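Local coordinates for protein Amuc_1100 (Akkermansia muciniphila, PDB 6KNY) that is of unknown function but is probably held at the membrane by a transmembrane helix, at residues 127-132 / 197-202; 184-189 / 263-268. All blocks are in the same frame, centred on the assembly; numbering follows the deposited sequence.

Contact 1. Residues 127-132 / 197-202; sequences INSLVN and QDYLFT
Leu130 sets one methyl squarely on the ring of Phe201: CD2 lies 3.6 Å from the centroid of the ring, only 9° off its normal, a CH-pi contact over the middle of one face. All six ring carbons of Phe201 are within about 4.1 Å of that methyl, so the branch sits on the ring rather than at its rim. Leu130 CB comes to 3.8 Å from Phe201 CE2 but lies past the rim on the CE2 and CZ side, while CD2 alone sits over the centre. The phenylalanine gets there because its CG stands anti to the carbonyl carbon (chi1 -72°), which carries the ring from strand 201-210 to helix 117-134. One turn earlier on that helix, the backbone N of Ile127 lies at the ring edge, near its plane, 4.2 Å from Phe201 CZ. The second aromatic, Tyr199, meets the helix more lightly: its CE2 is 4.3 Å from Ser129 CB, an oblique approach. Leu175 of strand 170-181 and Leu273 of strand 265-276 also touch Phe201, which places the ring between the helix and the sheet. With Phe201 replaced, an alanine here would probably leave Leu130 CD2 without the face it rests on and open a gap between helix and strand. No hydrogen bond crosses between the two segments; what joins them is dispersion and the fit of a methyl to an aromatic face, so the match depends on shape rather than on charge.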
# COMPACT_ATOMS: atom_id res chain seq x y z
N ILE A 127 2.03 2.30 -0.41
CA ILE A 127 1.08 1.70 0.53
C ILE A 127 0.56 2.77 1.50
O ILE A 127 -0.65 2.87 1.75
CB ILE A 127 1.72 0.52 1.29
CG1 ILE A 127 2.04 -0.63 0.32
CG2 ILE A 127 0.78 0.03 2.44
CD1 ILE A 127 2.83 -1.81 0.94
N ASN A 128 1.47 3.60 2.01
CA ASN A 128 1.06 4.72 2.87
C ASN A 128 0.00 5.58 2.20
O ASN A 128 -0.98 5.98 2.84
CB ASN A 128 2.25 5.60 3.26
CG ASN A 128 1.82 6.73 4.19
OD1 ASN A 128 1.38 6.49 5.31
ND2 ASN A 128 1.88 7.95 3.70
N SER A 129 0.20 5.91 0.93
CA SER A 129 -0.76 6.75 0.22
C SER A 129 -2.09 6.04 0.06
O SER A 129 -3.16 6.64 0.25
CB SER A 129 -0.19 7.17 -1.13
OG SER A 129 -1.17 7.85 -1.88
N LEU A 130 -2.05 4.75 -0.31
CA LEU A 130 -3.27 3.95 -0.48
C LEU A 130 -4.07 3.87 0.82
O LEU A 130 -5.27 4.16 0.84
CB LEU A 130 -2.91 2.54 -0.94
CG LEU A 130 -4.09 1.55 -1.05
CD1 LEU A 130 -5.23 2.13 -1.89
CD2 LEU A 130 -3.63 0.21 -1.61
N VAL A 131 -3.43 3.45 1.91
CA VAL A 131 -4.19 3.27 3.14
C VAL A 131 -4.78 4.60 3.60
O VAL A 131 -5.91 4.66 4.10
CB VAL A 131 -3.30 2.62 4.21
CG1 VAL A 131 -4.04 2.56 5.55
CG2 VAL A 131 -2.93 1.21 3.76
N ASN A 132 -4.05 5.70 3.39
CA ASN A 132 -4.56 7.01 3.81
C ASN A 132 -5.80 7.42 3.02
O ASN A 132 -6.74 7.98 3.59
CB ASN A 132 -3.45 8.05 3.70
CG ASN A 132 -2.57 8.07 4.94
OD1 ASN A 132 -3.02 8.44 6.02
ND2 ASN A 132 -1.34 7.61 4.80
N GLN A 197 -3.82 8.04 -8.23
CA GLN A 197 -3.31 8.99 -9.21
C GLN A 197 -1.86 8.72 -9.59
O GLN A 197 -1.50 8.74 -10.77
CB GLN A 197 -3.45 10.41 -8.65
CG GLN A 197 -4.67 10.64 -7.72
CD GLN A 197 -4.56 9.96 -6.33
OE1 GLN A 197 -3.49 9.92 -5.71
NE2 GLN A 197 -5.68 9.43 -5.85
N ASP A 198 -1.03 8.43 -8.58
CA ASP A 198 0.42 8.37 -8.74
C ASP A 198 0.97 6.96 -8.66
O ASP A 198 2.15 6.76 -8.98
CB ASP A 198 1.10 9.21 -7.66
CG ASP A 198 0.89 10.72 -7.84
OD1 ASP A 198 0.64 11.17 -8.98
OD2 ASP A 198 0.95 11.43 -6.81
N TYR A 199 0.17 6.00 -8.20
CA TYR A 199 0.63 4.64 -7.97
C TYR A 199 -0.39 3.69 -8.57
O TYR A 199 -1.60 3.88 -8.40
CB TYR A 199 0.81 4.37 -6.48
CG TYR A 199 1.90 5.20 -5.83
CD1 TYR A 199 3.24 4.83 -5.95
CD2 TYR A 199 1.59 6.33 -5.08
CE1 TYR A 199 4.23 5.57 -5.33
CE2 TYR A 199 2.58 7.08 -4.46
CZ TYR A 199 3.90 6.70 -4.60
OH TYR A 199 4.89 7.44 -3.99
N LEU A 200 0.09 2.66 -9.28
CA LEU A 200 -0.79 1.70 -9.96
C LEU A 200 -0.89 0.42 -9.12
O LEU A 200 0.07 -0.37 -9.05
CB LEU A 200 -0.26 1.40 -11.36
CG LEU A 200 -1.01 0.35 -12.20
CD1 LEU A 200 -2.48 0.73 -12.39
CD2 LEU A 200 -0.30 0.20 -13.58
N PHE A 201 -2.05 0.22 -8.49
CA PHE A 201 -2.37 -1.04 -7.81
C PHE A 201 -3.33 -1.82 -8.69
O PHE A 201 -4.36 -1.28 -9.11
CB PHE A 201 -3.03 -0.81 -6.45
CG PHE A 201 -2.09 -0.28 -5.39
CD1 PHE A 201 -1.39 -1.15 -4.58
CD2 PHE A 201 -1.96 1.10 -5.19
CE1 PHE A 201 -0.54 -0.67 -3.58
CE2 PHE A 201 -1.12 1.58 -4.20
CZ PHE A 201 -0.42 0.70 -3.39
N THR A 202 -2.99 -3.06 -8.98
CA THR A 202 -3.87 -3.88 -9.79
C THR A 202 -4.44 -4.99 -8.91
O THR A 202 -3.81 -5.40 -7.93
CB THR A 202 -3.12 -4.44 -11.02
OG1 THR A 202 -4.07 -5.04 -11.91
CG2 THR A 202 -2.08 -5.47 -10.60

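Contact 2. Residues 184-189 / 263-268; sequences ESVLKA and EQVFVQ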
# COMPACT_ATOMS: atom_id res chain seq x y z
N GLU A 184 -21.68 1.36 1.96
CA GLU A 184 -21.30 2.59 1.27
C GLU A 184 -19.80 2.86 1.39
O GLU A 184 -19.17 3.28 0.42
CB GLU A 184 -22.10 3.77 1.82
N SER A 185 -19.21 2.62 2.57
CA SER A 185 -17.78 2.88 2.72
C SER A 185 -16.94 1.88 1.93
O SER A 185 -15.86 2.22 1.45
CB SER A 185 -17.40 2.83 4.20
OG SER A 185 -17.67 1.57 4.78
N VAL A 186 -17.43 0.65 1.78
CA VAL A 186 -16.67 -0.34 1.03
C VAL A 186 -16.63 0.02 -0.46
O VAL A 186 -15.58 -0.08 -1.11
CB VAL A 186 -17.27 -1.73 1.28
CG1 VAL A 186 -16.82 -2.69 0.20
CG2 VAL A 186 -16.86 -2.20 2.67
N LEU A 187 -17.77 0.47 -1.01
CA LEU A 187 -17.78 0.94 -2.39
C LEU A 187 -16.83 2.11 -2.59
O LEU A 187 -16.11 2.17 -3.59
CB LEU A 187 -19.20 1.33 -2.82
CG LEU A 187 -20.28 0.23 -2.74
CD1 LEU A 187 -21.68 0.83 -2.77
CD2 LEU A 187 -20.14 -0.82 -3.84
N LYS A 188 -16.79 3.06 -1.64
CA LYS A 188 -15.82 4.15 -1.74
C LYS A 188 -14.39 3.64 -1.64
O LYS A 188 -13.50 4.16 -2.31
CB LYS A 188 -16.05 5.20 -0.64
CG LYS A 188 -17.37 5.92 -0.66
CD LYS A 188 -17.35 7.04 0.38
CE LYS A 188 -18.75 7.46 0.79
NZ LYS A 188 -18.82 8.02 2.19
N ALA A 189 -14.15 2.66 -0.76
CA ALA A 189 -12.81 2.10 -0.63
C ALA A 189 -12.38 1.42 -1.92
O ALA A 189 -11.26 1.62 -2.40
CB ALA A 189 -12.78 1.09 0.53
N GLU A 263 -24.99 -4.11 9.77
CA GLU A 263 -24.79 -4.17 8.32
C GLU A 263 -23.34 -3.82 7.96
O GLU A 263 -23.03 -2.77 7.39
CB GLU A 263 -25.79 -3.25 7.60
N GLN A 264 -22.45 -4.73 8.35
CA GLN A 264 -21.03 -4.62 8.06
C GLN A 264 -20.68 -5.54 6.90
O GLN A 264 -21.20 -6.65 6.79
CB GLN A 264 -20.18 -5.00 9.27
CG GLN A 264 -20.20 -3.98 10.42
CD GLN A 264 -19.43 -2.70 10.12
OE1 GLN A 264 -20.01 -1.69 9.74
NE2 GLN A 264 -18.12 -2.74 10.32
N VAL A 265 -19.81 -5.05 6.02
CA VAL A 265 -19.30 -5.82 4.89
C VAL A 265 -17.79 -5.97 5.07
O VAL A 265 -17.09 -4.99 5.36
CB VAL A 265 -19.64 -5.13 3.56
CG1 VAL A 265 -19.00 -5.86 2.39
CG2 VAL A 265 -21.16 -5.01 3.40
N PHE A 266 -17.29 -7.19 4.92
CA PHE A 266 -15.88 -7.47 5.09
C PHE A 266 -15.23 -7.66 3.72
O PHE A 266 -15.78 -8.38 2.87
CB PHE A 266 -15.70 -8.71 5.95
CG PHE A 266 -14.33 -9.35 5.87
CD1 PHE A 266 -14.05 -10.32 4.90
CD2 PHE A 266 -13.33 -9.01 6.77
CE1 PHE A 266 -12.80 -10.92 4.83
CE2 PHE A 266 -12.08 -9.61 6.72
CZ PHE A 266 -11.81 -10.56 5.75
N VAL A 267 -14.11 -7.00 3.51
CA VAL A 267 -13.36 -7.05 2.28
C VAL A 267 -11.93 -7.46 2.50
O VAL A 267 -11.29 -7.00 3.38
CB VAL A 267 -13.31 -5.71 1.56
CG1 VAL A 267 -12.53 -5.80 0.27
CG2 VAL A 267 -14.69 -5.20 1.28
N GLN A 268 -11.46 -8.32 1.64
CA GLN A 268 -10.10 -8.74 1.62
C GLN A 268 -9.68 -8.75 0.17
O GLN A 268 -10.24 -9.45 -0.64
CB GLN A 268 -9.87 -10.06 2.27
CG GLN A 268 -8.40 -10.26 2.51
CD GLN A 268 -8.08 -11.43 3.39
OE1 GLN A 268 -8.00 -11.32 4.61
NE2 GLN A 268 -7.88 -12.58 2.77
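Helix 183-194 and strand 265-276 approach to 7.2 Å between Val186 CA and Val265 CA, with no hydrogen bond between the two segments. Val186 alone speaks for the helix here, and its two methyls meet two strand residues: CG1 touches Val267, CG2 both Val265 and Val267. CG1, placed anti to the backbone N (chi1 162°), meets Val267 CG2 at 3.5 Å, tighter than carbons usually pack. The other branch, CG2, is 4.0 Å from that same Val267 methyl, so Val267 CG2 touches both arms of Val186. CG2 also reaches back along the strand to Val265, 4.1 Å from its CB and 3.9 Å from its carbonyl O. Val265 and Val267 can share one partner because, two residues apart on an extended chain, they fall on the same side: both aim their side chains at the helix, whereas Phe266 between them points away. The strand itself is held from its two edges, Val265 and Val267 pairing through the backbone with Gly181 and Phe179, Phe266 and Gln268 with Arg209 and Arg207. On the helix side, Ser185 OG and Glu184 N both bond to Asp182, just ahead of the segment, tying down the first turn that presents Val186. Phe179, which touches both Ala189 and Val267, carries the apolar layer on to strand 170-181. This is helix-on-sheet packing as in alpha+beta folds, with helix 183-194 against one face of a mixed, largely antiparallel sheet.

Both contacts pack a helix against the same sheet, but at different places: the centre of contact 1 lies about 6 Å from the centre of the chain, that of contact 2 about 18 Å, and the two contact centres are about 18 Å apart. They do not touch, though strands 201-210 and 265-276 are neighbours in the sheet and helix 183-194 leads in the chain to strand 201-210. Contact 1 brings in helix 117-134 and relies on an aromatic face; contact 2 uses small branched aliphatics and buries less surface, 122 against 204 Å². Each is largely buried and apolar, yet contact 2 lies toward the periphery, with exposed Leu187 and Lys188 on its helix.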